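Side-chain contacts in histidine acid phosphatase (PDB 6RXD), which probably removes phosphate groups from inositol polyphosphates such as phytate, and from 2,3-bisphosphoglycerate, as a histidine acid phosphatase of the MINPP1 subfamily: residues 254-257 / 261-264; 384-389 / 461-466; 425-428 / 433-436; 495-500 / 507-512. One frame throughout, in Å; residues are numbered along the deposited sequence. Where two conformers were deposited one is given.

Overall arrangement
Interactions 1 and 2 lie on opposite sides of the chain's centre, with their own centres about 67 Å apart. Interaction 3 is the most central, about 17 Å from the centre of the chain, against about 35 Å for interaction 1. Interactions 2 and 4 are neighbours, with centres about 16 Å apart, and they touch directly: Pro466 O lies 2.9 Å from Leu495 N, a probable hydrogen bond, while Thr465 packs on Thr496. Interactions 1, 3 and 4 lie near residues that bind zinc in structures of this protein; the side chain of Leu257 in interaction 1 is about 12 Å from a bound zinc ion. Interaction 2 is distant from these sites.

Interaction 1 (254-257 / 261-264); sequences LAKL and EYKW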
# COMPACT_ATOMS: atom_id res chain seq x y z
N LEU A 254 -19.65 2.78 -29.29
CA LEU A 254 -18.58 3.57 -28.69
C LEU A 254 -18.50 4.96 -29.31
O LEU A 254 -18.09 5.90 -28.66
CB LEU A 254 -17.24 2.85 -28.85
CG LEU A 254 -17.13 1.56 -28.05
CD1 LEU A 254 -15.86 0.79 -28.41
CD2 LEU A 254 -17.20 1.84 -26.55
N ALA A 255 -18.90 5.08 -30.57
CA ALA A 255 -18.91 6.39 -31.21
C ALA A 255 -19.96 7.30 -30.57
O ALA A 255 -19.74 8.50 -30.44
CB ALA A 255 -19.14 6.26 -32.71
N LYS A 256 -21.10 6.73 -30.19
CA LYS A 256 -22.11 7.51 -29.47
C LYS A 256 -21.63 7.94 -28.09
O LYS A 256 -22.00 9.01 -27.60
CB LYS A 256 -23.43 6.75 -29.36
CG LYS A 256 -24.12 6.52 -30.70
CD LYS A 256 -25.52 5.98 -30.51
CE LYS A 256 -26.08 5.42 -31.81
NZ LYS A 256 -27.49 4.96 -31.67
N LEU A 257 -20.82 7.11 -27.45
CA LEU A 257 -20.24 7.47 -26.17
C LEU A 257 -19.26 8.64 -26.35
O LEU A 257 -19.33 9.63 -25.62
CB LEU A 257 -19.53 6.28 -25.52
CG LEU A 257 -18.79 6.58 -24.21
CD1 LEU A 257 -19.73 7.20 -23.20
CD2 LEU A 257 -18.14 5.33 -23.65
N GLU A 261 -23.63 11.21 -26.69
CA GLU A 261 -24.99 10.70 -26.76
C GLU A 261 -25.27 9.74 -25.61
O GLU A 261 -26.42 9.59 -25.18
CB GLU A 261 -25.24 10.02 -28.10
CG GLU A 261 -25.14 10.98 -29.28
CD GLU A 261 -25.39 10.32 -30.62
OE1 GLU A 261 -26.34 9.52 -30.72
OE2 GLU A 261 -24.63 10.60 -31.57
N TYR A 262 -24.22 9.08 -25.13
CA TYR A 262 -24.35 8.19 -23.98
C TYR A 262 -23.63 8.77 -22.79
O TYR A 262 -22.59 9.42 -22.92
CB TYR A 262 -23.74 6.83 -24.28
CG TYR A 262 -24.56 5.91 -25.16
CD1 TYR A 262 -25.93 5.76 -24.98
CD2 TYR A 262 -23.94 5.16 -26.15
CE1 TYR A 262 -26.66 4.90 -25.78
CE2 TYR A 262 -24.66 4.31 -26.95
CZ TYR A 262 -26.02 4.18 -26.77
OH TYR A 262 -26.71 3.30 -27.58
N LYS A 263 -24.17 8.49 -21.61
CA LYS A 263 -23.65 9.01 -20.36
C LYS A 263 -24.32 8.19 -19.26
O LYS A 263 -25.53 8.02 -19.25
CB LYS A 263 -24.02 10.49 -20.23
CG LYS A 263 -23.11 11.31 -19.33
CD LYS A 263 -23.37 12.81 -19.53
CE LYS A 263 -22.94 13.28 -20.91
NZ LYS A 263 -23.61 14.53 -21.37
N TRP A 264 -23.52 7.66 -18.34
CA TRP A 264 -24.12 6.86 -17.27
C TRP A 264 -23.76 7.39 -15.91
O TRP A 264 -22.60 7.71 -15.65
CB TRP A 264 -23.70 5.38 -17.38
CG TRP A 264 -24.21 4.76 -18.63
CD1 TRP A 264 -25.46 4.26 -18.84
CD2 TRP A 264 -23.49 4.59 -19.85
NE1 TRP A 264 -25.57 3.79 -20.13
CE2 TRP A 264 -24.37 3.98 -20.77
CE3 TRP A 264 -22.19 4.89 -20.26
CZ2 TRP A 264 -23.99 3.67 -22.08
CZ3 TRP A 264 -21.80 4.58 -21.56
CH2 TRP A 264 -22.70 3.97 -22.45
O HOH W 1 -25.93 2.64 -30.18
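Lys256 O receives the backbone N-H groups of two successive residues. Glu261 N is 2.9 Å from Lys256 O, lying nearly in line with the carbonyl bond although its own N-H is bent (136°), and Tyr262 N adds a weak bond at 3.3 Å to the same oxygen. Farther out, water 1 donates to Tyr262 OH at 2.8 Å and accepts a weak bond from Lys256 NZ; the hydroxyl is also hydrogen-bonded to Asp69. Lys256 NZ and Glu261 OE1 stay 4.8 Å apart, too far for a salt bridge, and the carboxylate instead lies beside the lysine methylenes.

The extended lysine chain passes obliquely by the tyrosine ring, with Lys256 CB 3.6 Å from Tyr262 CD2 and CD near the hydroxyl end. Leu257 has CG anti to its backbone N (chi1 176°), a setting from which CD1 reaches both Tyr262 O at 3.6 Å and Trp264 CZ3 at 3.7 Å. Replacing Tyr262 by alanine would probably leave Asp69 without this hydroxyl mate and uncover the lysine methylenes.

Helix 55-69 packs against Leu257, Tyr262 and Trp264 through Met62, Thr65 and Arg61, and Thr65 OG1 is hydrogen-bonded to Trp264 NE1. The arrangement is that of a helix C-terminus followed by a short loop that folds back over the last turn and runs into a strand: Trp264 begins the short antiparallel pairing of 264-265 with 297-298.

Interaction 2 (384-389 / 461-466); sequences ARVNGG and GQRYTP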
# COMPACT_ATOMS: atom_id res chain seq x y z
N ALA A 384 14.98 3.28 22.53
CA ALA A 384 14.27 2.90 23.76
C ALA A 384 14.70 1.51 24.25
O ALA A 384 14.86 1.28 25.45
CB ALA A 384 12.77 2.93 23.55
N ARG A 385 14.90 0.60 23.30
CA ARG A 385 15.30 -0.77 23.61
C ARG A 385 16.77 -0.83 24.03
O ARG A 385 17.12 -1.41 25.07
CB ARG A 385 15.06 -1.67 22.39
CG ARG A 385 15.57 -3.10 22.53
CD ARG A 385 15.05 -3.81 23.78
NE ARG A 385 15.50 -5.20 23.83
CZ ARG A 385 15.41 -5.97 24.90
NH1 ARG A 385 14.88 -5.49 26.02
NH2 ARG A 385 15.84 -7.23 24.86
N VAL A 386 17.63 -0.22 23.22
CA VAL A 386 19.07 -0.15 23.51
C VAL A 386 19.28 0.48 24.89
O VAL A 386 20.16 0.05 25.65
CB VAL A 386 19.81 0.66 22.43
CG1 VAL A 386 21.26 0.94 22.84
CG2 VAL A 386 19.75 -0.08 21.09
N ASN A 387 18.46 1.48 25.20
CA ASN A 387 18.56 2.18 26.48
C ASN A 387 17.84 1.51 27.65
O ASN A 387 17.54 2.17 28.64
CB ASN A 387 18.08 3.63 26.34
CG ASN A 387 18.94 4.43 25.38
OD1 ASN A 387 20.05 4.04 25.05
ND2 ASN A 387 18.41 5.58 24.94
N GLY A 388 17.55 0.22 27.53
CA GLY A 388 17.10 -0.56 28.67
C GLY A 388 15.62 -0.88 28.72
O GLY A 388 15.14 -1.46 29.69
N GLY A 389 14.89 -0.48 27.68
CA GLY A 389 13.47 -0.75 27.59
C GLY A 389 13.16 -2.21 27.33
O GLY A 389 14.02 -2.97 26.88
N GLY A 461 35.74 1.57 26.68
CA GLY A 461 35.05 1.46 27.95
C GLY A 461 33.56 1.73 27.82
O GLY A 461 32.87 1.93 28.82
N GLN A 462 33.06 1.74 26.59
CA GLN A 462 31.63 1.94 26.34
C GLN A 462 31.04 0.75 25.60
O GLN A 462 31.77 -0.06 25.03
CB GLN A 462 31.39 3.21 25.52
CG GLN A 462 31.83 4.51 26.21
CD GLN A 462 30.87 4.97 27.30
OE1 GLN A 462 30.09 4.19 27.83
NE2 GLN A 462 30.94 6.26 27.63
N ARG A 463 29.71 0.64 25.60
CA ARG A 463 29.05 -0.45 24.89
C ARG A 463 29.28 -0.35 23.38
O ARG A 463 29.48 0.74 22.84
CB ARG A 463 27.56 -0.45 25.22
CG ARG A 463 27.28 -0.81 26.66
CD ARG A 463 25.88 -0.38 27.06
NE ARG A 463 24.86 -1.02 26.24
CZ ARG A 463 23.58 -0.70 26.28
NH1 ARG A 463 23.16 0.24 27.10
NH2 ARG A 463 22.71 -1.33 25.49
N TYR A 464 29.27 -1.50 22.72
CA TYR A 464 29.42 -1.56 21.26
C TYR A 464 28.17 -1.00 20.59
O TYR A 464 27.06 -1.23 21.05
CB TYR A 464 29.62 -3.00 20.80
CG TYR A 464 30.95 -3.63 21.19
CD1 TYR A 464 32.07 -3.48 20.39
CD2 TYR A 464 31.06 -4.40 22.35
CE1 TYR A 464 33.28 -4.06 20.73
CE2 TYR A 464 32.27 -4.99 22.70
CZ TYR A 464 33.37 -4.81 21.89
OH TYR A 464 34.57 -5.40 22.24
N THR A 465 28.35 -0.28 19.49
CA THR A 465 27.22 0.28 18.76
C THR A 465 26.36 -0.83 18.17
O THR A 465 26.89 -1.75 17.55
CB THR A 465 27.75 1.16 17.62
OG1 THR A 465 28.57 2.20 18.18
CG2 THR A 465 26.61 1.77 16.82
N PRO A 466 25.03 -0.75 18.35
CA PRO A 466 24.12 -1.74 17.76
C PRO A 466 24.15 -1.67 16.24
O PRO A 466 24.54 -0.65 15.67
CB PRO A 466 22.73 -1.29 18.25
CG PRO A 466 23.01 -0.40 19.44
CD PRO A 466 24.31 0.26 19.15
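Val386 and Pro466 have the closest CA atoms, 7.8 Å apart, so side chains bridge the gap between the end of helix 372-386 and the loop leaving strand 462-463. The main polar link is Arg463 NH2 to Val386 O, 2.9 Å long with an N-H...O angle of 158°. The oxygen lies at the edge of the guanidinium, in its plane, and Arg463 NH1 adds a weak bond at 3.3 Å to the same atom, so one carbonyl faces both terminal nitrogens. The arginine chain runs extended at chi2 and bends at chi3 (60°), which turns the guanidinium toward that carbonyl. Beside this link the contact is apolar: Val386 CG2 meets Pro466 CG at 3.7 Å, while Val386 CG1 lies 3.8 Å from Arg463 NH2 and a little farther from Pro466 CG.

The helix closes in a Schellman motif, with Gly389 N bonded to Ala384 O and Gly388 N to Arg385 O; Gly388, with its positive phi (104°), is the C-prime residue. Arg385 NH1 reinforces the turn by bonding Gly389 O at 2.8 Å.

Val386 also packs on Ile37 of strand 34-44, and Pro466 on Val450 of strand 445-453. The contact thus joins the end of helix 372-386 directly to the segment between strands 462-463 and 467-472, its two apolar residues each resting on one of two antiparallel neighbours.

Interaction 3 (425-428 / 433-436); sequences DVYT and EWRG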
# COMPACT_ATOMS: atom_id res chain seq x y z
N ASP A 425 7.49 17.81 -19.53
CA ASP A 425 8.47 16.73 -19.46
C ASP A 425 8.17 15.94 -18.18
O ASP A 425 8.85 16.11 -17.16
CB ASP A 425 9.89 17.32 -19.43
CG ASP A 425 10.99 16.26 -19.45
OD1 ASP A 425 10.70 15.06 -19.66
OD2 ASP A 425 12.16 16.65 -19.25
N VAL A 426 7.15 15.09 -18.24
CA VAL A 426 6.59 14.47 -17.04
C VAL A 426 7.10 13.06 -16.79
O VAL A 426 7.77 12.47 -17.63
CB VAL A 426 5.04 14.40 -17.13
CG1 VAL A 426 4.44 15.80 -17.28
CG2 VAL A 426 4.60 13.51 -18.31
N TYR A 427 6.76 12.54 -15.60
CA TYR A 427 7.00 11.16 -15.20
C TYR A 427 6.44 10.17 -16.22
O TYR A 427 5.26 10.22 -16.55
CB TYR A 427 6.33 10.93 -13.85
CG TYR A 427 6.10 9.48 -13.49
CD1 TYR A 427 7.12 8.72 -12.92
CD2 TYR A 427 4.87 8.88 -13.70
CE1 TYR A 427 6.92 7.37 -12.59
CE2 TYR A 427 4.66 7.54 -13.38
CZ TYR A 427 5.68 6.80 -12.83
OH TYR A 427 5.44 5.47 -12.51
N THR A 428 7.30 9.28 -16.70
CA THR A 428 6.86 8.21 -17.59
C THR A 428 7.58 6.94 -17.20
O THR A 428 8.57 6.97 -16.48
CB THR A 428 7.18 8.50 -19.07
OG1 THR A 428 8.60 8.46 -19.28
CG2 THR A 428 6.64 9.85 -19.53
N GLU A 433 12.06 4.97 -12.58
CA GLU A 433 12.00 3.60 -12.08
C GLU A 433 10.78 3.34 -11.17
O GLU A 433 10.50 2.18 -10.85
CB GLU A 433 13.26 3.29 -11.28
CG GLU A 433 13.39 4.22 -10.07
CD GLU A 433 14.57 3.92 -9.19
OE1 GLU A 433 15.50 3.20 -9.64
OE2 GLU A 433 14.58 4.42 -8.05
N TRP A 434 10.07 4.39 -10.76
CA TRP A 434 8.96 4.22 -9.82
C TRP A 434 7.80 3.42 -10.41
O TRP A 434 7.29 3.74 -11.50
CB TRP A 434 8.43 5.58 -9.38
CG TRP A 434 7.64 5.59 -8.08
CD1 TRP A 434 8.12 5.90 -6.84
CD2 TRP A 434 6.22 5.35 -7.91
NE1 TRP A 434 7.11 5.85 -5.91
CE2 TRP A 434 5.93 5.52 -6.54
CE3 TRP A 434 5.18 5.00 -8.78
CZ2 TRP A 434 4.65 5.35 -6.02
CZ3 TRP A 434 3.90 4.84 -8.26
CH2 TRP A 434 3.64 5.01 -6.89
N ARG A 435 7.38 2.39 -9.70
CA ARG A 435 6.18 1.62 -10.08
C ARG A 435 5.40 1.30 -8.82
O ARG A 435 5.98 0.87 -7.82
CB ARG A 435 6.55 0.29 -10.74
CG ARG A 435 7.36 0.38 -12.02
CD ARG A 435 6.52 0.88 -13.18
NE ARG A 435 7.33 0.81 -14.39
CZ ARG A 435 8.24 1.72 -14.73
NH1 ARG A 435 8.96 1.56 -15.83
NH2 ARG A 435 8.43 2.78 -13.97
N GLY A 436 4.08 1.47 -8.87
CA GLY A 436 3.26 1.10 -7.73
C GLY A 436 3.43 -0.35 -7.34
O GLY A 436 3.45 -0.69 -6.14
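Tyr427 and Trp434 draw together two parts of the irregular chain between helices 400-410 and 436-439, whose second part runs into a helix N-cap at Arg435. The link is one short hydrogen bond: Tyr427 OH donates to Trp434 O at 2.7 Å. The acceptor lies at the edge of the phenol ring, near its plane, whereas the hydroxyl sits well above the plane of the peptide carbonyl.

Arg435 NH2 bonds the same oxygen at 2.9 Å, with an N-H...O angle of 158°, arriving from the opposite face of the carbonyl plane. That nitrogen is also bonded to Asn432 O, and Arg435 NH1 to Tyr429 O, while the guanidinium forms a cation-pi contact with the Tyr429 ring. The two side chains of the main contact cross at about a right angle: Tyr427 CE1 is 4.0 Å from Trp434 CB, and the hydroxyl lies at the indole edge, 3.8 Å from Trp434 CE3. With Tyr427 CG anti to the backbone N (chi1 162°), the ring extends toward the Trp434 backbone; it also stacks on Phe354. Both side chains also touch Asp350 of helix 339-357.

A phenylalanine in place of Tyr427 would probably deprive Trp434 O of one of its two donors, leaving the guanidinium of Arg435 to hold that oxygen from one face.

In this buried setting, two donors on opposite faces satisfy one backbone oxygen, and the nearby positive guanidinium is likely to polarise that carbonyl, which is consistent with a firmly held peptide just ahead of helix 436-439.

Interaction 4 (495-500 / 507-512); sequences LTELKS and KTLGQD
Glu497 holds two consecutive residues of the C-terminal tail with its two carboxylate oxygens. Leu509 N donates to Glu497 OE1 at 2.7 Å, nearly straight (166°) and onto the syn lone pair. Thr508 OG1 donates to Glu497 OE2 at 2.6 Å, also on the syn side but 21° out of the carboxylate plane. One turn later Ser500 OG donates to Lys507 O at 2.6 Å, standing above the peptide carbonyl plane; its anti placement relative to the serine N (chi1 171°) sends the hydroxyl across to the tail.

Between these polar grips Leu509 packs against the helix. Its CD1 lies 3.6 Å from Thr496 O, and its CD2 lies 4.0 Å from Ser500 CB, so its two branches rest on helix positions four residues apart. Two waters extend the seam: water 2 joins Thr496 OG1 with Asp512 O, and water 3 donates to Ser500 O and accepts from Lys507 N.

Outside the two segments, Thr484 joins both Glu497 and Thr508: its N donates to Glu497 OE2 and its OG1 is hydrogen-bonded to Thr508 OG1. Three donors thus converge on the buried carboxylate, which would probably favour its ionised form. Thr484 and Ser500 each adjoin a half-cystine of the disulfide Cys483-Cys501, which ties the same region covalently.

Thr508 OG1 also accepts from Gly510 N at 3.1 Å, which defines an ST turn. The whole is a terminal helix, 495-501, with the tail folded back along it, the turn leading into the 3-10 segment that begins at Gln511.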
# COMPACT_ATOMS: atom_id res chain seq x y z
N LEU A 495 24.00 1.73 14.11
CA LEU A 495 22.91 2.65 14.44
C LEU A 495 23.38 4.10 14.34
O LEU A 495 22.63 4.97 13.87
CB LEU A 495 22.39 2.35 15.85
CG LEU A 495 21.26 3.25 16.36
CD1 LEU A 495 20.01 3.08 15.52
CD2 LEU A 495 20.97 2.92 17.82
N THR A 496 24.61 4.36 14.76
CA THR A 496 25.17 5.71 14.66
C THR A 496 25.21 6.16 13.20
O THR A 496 24.91 7.31 12.88
CB THR A 496 26.58 5.77 15.24
OG1 THR A 496 27.36 4.70 14.70
CG2 THR A 496 26.55 5.65 16.77
N GLU A 497 25.57 5.23 12.31
CA GLU A 497 25.67 5.54 10.89
C GLU A 497 24.31 5.86 10.32
O GLU A 497 24.17 6.82 9.55
CB GLU A 497 26.34 4.39 10.13
CG GLU A 497 26.27 4.52 8.60
CD GLU A 497 27.17 5.61 8.04
OE1 GLU A 497 27.87 6.30 8.82
OE2 GLU A 497 27.19 5.78 6.80
N LEU A 498 23.29 5.07 10.67
CA LEU A 498 21.94 5.32 10.17
C LEU A 498 21.42 6.67 10.63
O LEU A 498 20.77 7.38 9.86
CB LEU A 498 20.97 4.22 10.56
CG LEU A 498 21.24 2.85 9.93
CD1 LEU A 498 20.09 1.90 10.23
CD2 LEU A 498 21.45 3.01 8.43
N LYS A 499 21.71 7.05 11.87
CA LYS A 499 21.21 8.32 12.38
C LYS A 499 21.78 9.49 11.60
O LYS A 499 21.13 10.52 11.42
CB LYS A 499 21.51 8.46 13.87
CG LYS A 499 20.62 7.60 14.76
CD LYS A 499 21.03 7.72 16.23
CE LYS A 499 20.16 6.85 17.12
NZ LYS A 499 20.71 6.77 18.50
N SER A 500 23.01 9.33 11.14
CA SER A 500 23.63 10.35 10.30
C SER A 500 23.17 10.25 8.85
O SER A 500 22.77 11.25 8.25
CB SER A 500 25.16 10.22 10.39
OG SER A 500 25.82 11.04 9.45
N LYS A 507 24.93 12.33 5.36
CA LYS A 507 26.36 12.22 5.59
C LYS A 507 26.71 10.85 6.14
O LYS A 507 25.99 10.31 6.99
CB LYS A 507 26.84 13.26 6.60
CG LYS A 507 26.61 14.69 6.20
CD LYS A 507 27.20 15.61 7.25
CE LYS A 507 27.15 17.06 6.82
NZ LYS A 507 27.72 17.96 7.86
N THR A 508 27.83 10.29 5.68
CA THR A 508 28.32 9.05 6.27
C THR A 508 29.35 9.35 7.35
O THR A 508 30.06 10.36 7.29
CB THR A 508 28.93 8.13 5.21
OG1 THR A 508 29.29 6.88 5.83
CG2 THR A 508 30.19 8.76 4.60
N LEU A 509 29.43 8.47 8.35
CA LEU A 509 30.48 8.60 9.35
C LEU A 509 31.79 8.02 8.83
O LEU A 509 32.82 8.13 9.48
CB LEU A 509 30.09 7.91 10.66
CG LEU A 509 28.82 8.44 11.32
CD1 LEU A 509 28.50 7.68 12.61
CD2 LEU A 509 28.94 9.94 11.59
N GLY A 510 31.75 7.41 7.65
CA GLY A 510 32.96 6.92 7.01
C GLY A 510 33.62 5.78 7.76
O GLY A 510 32.98 4.76 8.02
N GLN A 511 34.90 5.93 8.10
CA GLN A 511 35.61 4.89 8.83
C GLN A 511 34.96 4.56 10.17
O GLN A 511 35.01 3.42 10.64
CB GLN A 511 37.08 5.29 9.04
CG GLN A 511 37.96 4.14 9.50
CD GLN A 511 37.95 2.97 8.53
OE1 GLN A 511 37.93 3.15 7.31
NE2 GLN A 511 37.95 1.75 9.07
N ASP A 512 34.32 5.55 10.79
CA ASP A 512 33.66 5.31 12.07
C ASP A 512 32.39 4.46 11.95
O ASP A 512 31.83 4.03 12.96
CB ASP A 512 33.34 6.63 12.78
CG ASP A 512 34.58 7.29 13.36
OD1 ASP A 512 35.65 6.64 13.37
OD2 ASP A 512 34.47 8.46 13.80
O HOH W 2 29.91 5.10 15.05
O HOH W 3 23.59 13.66 7.82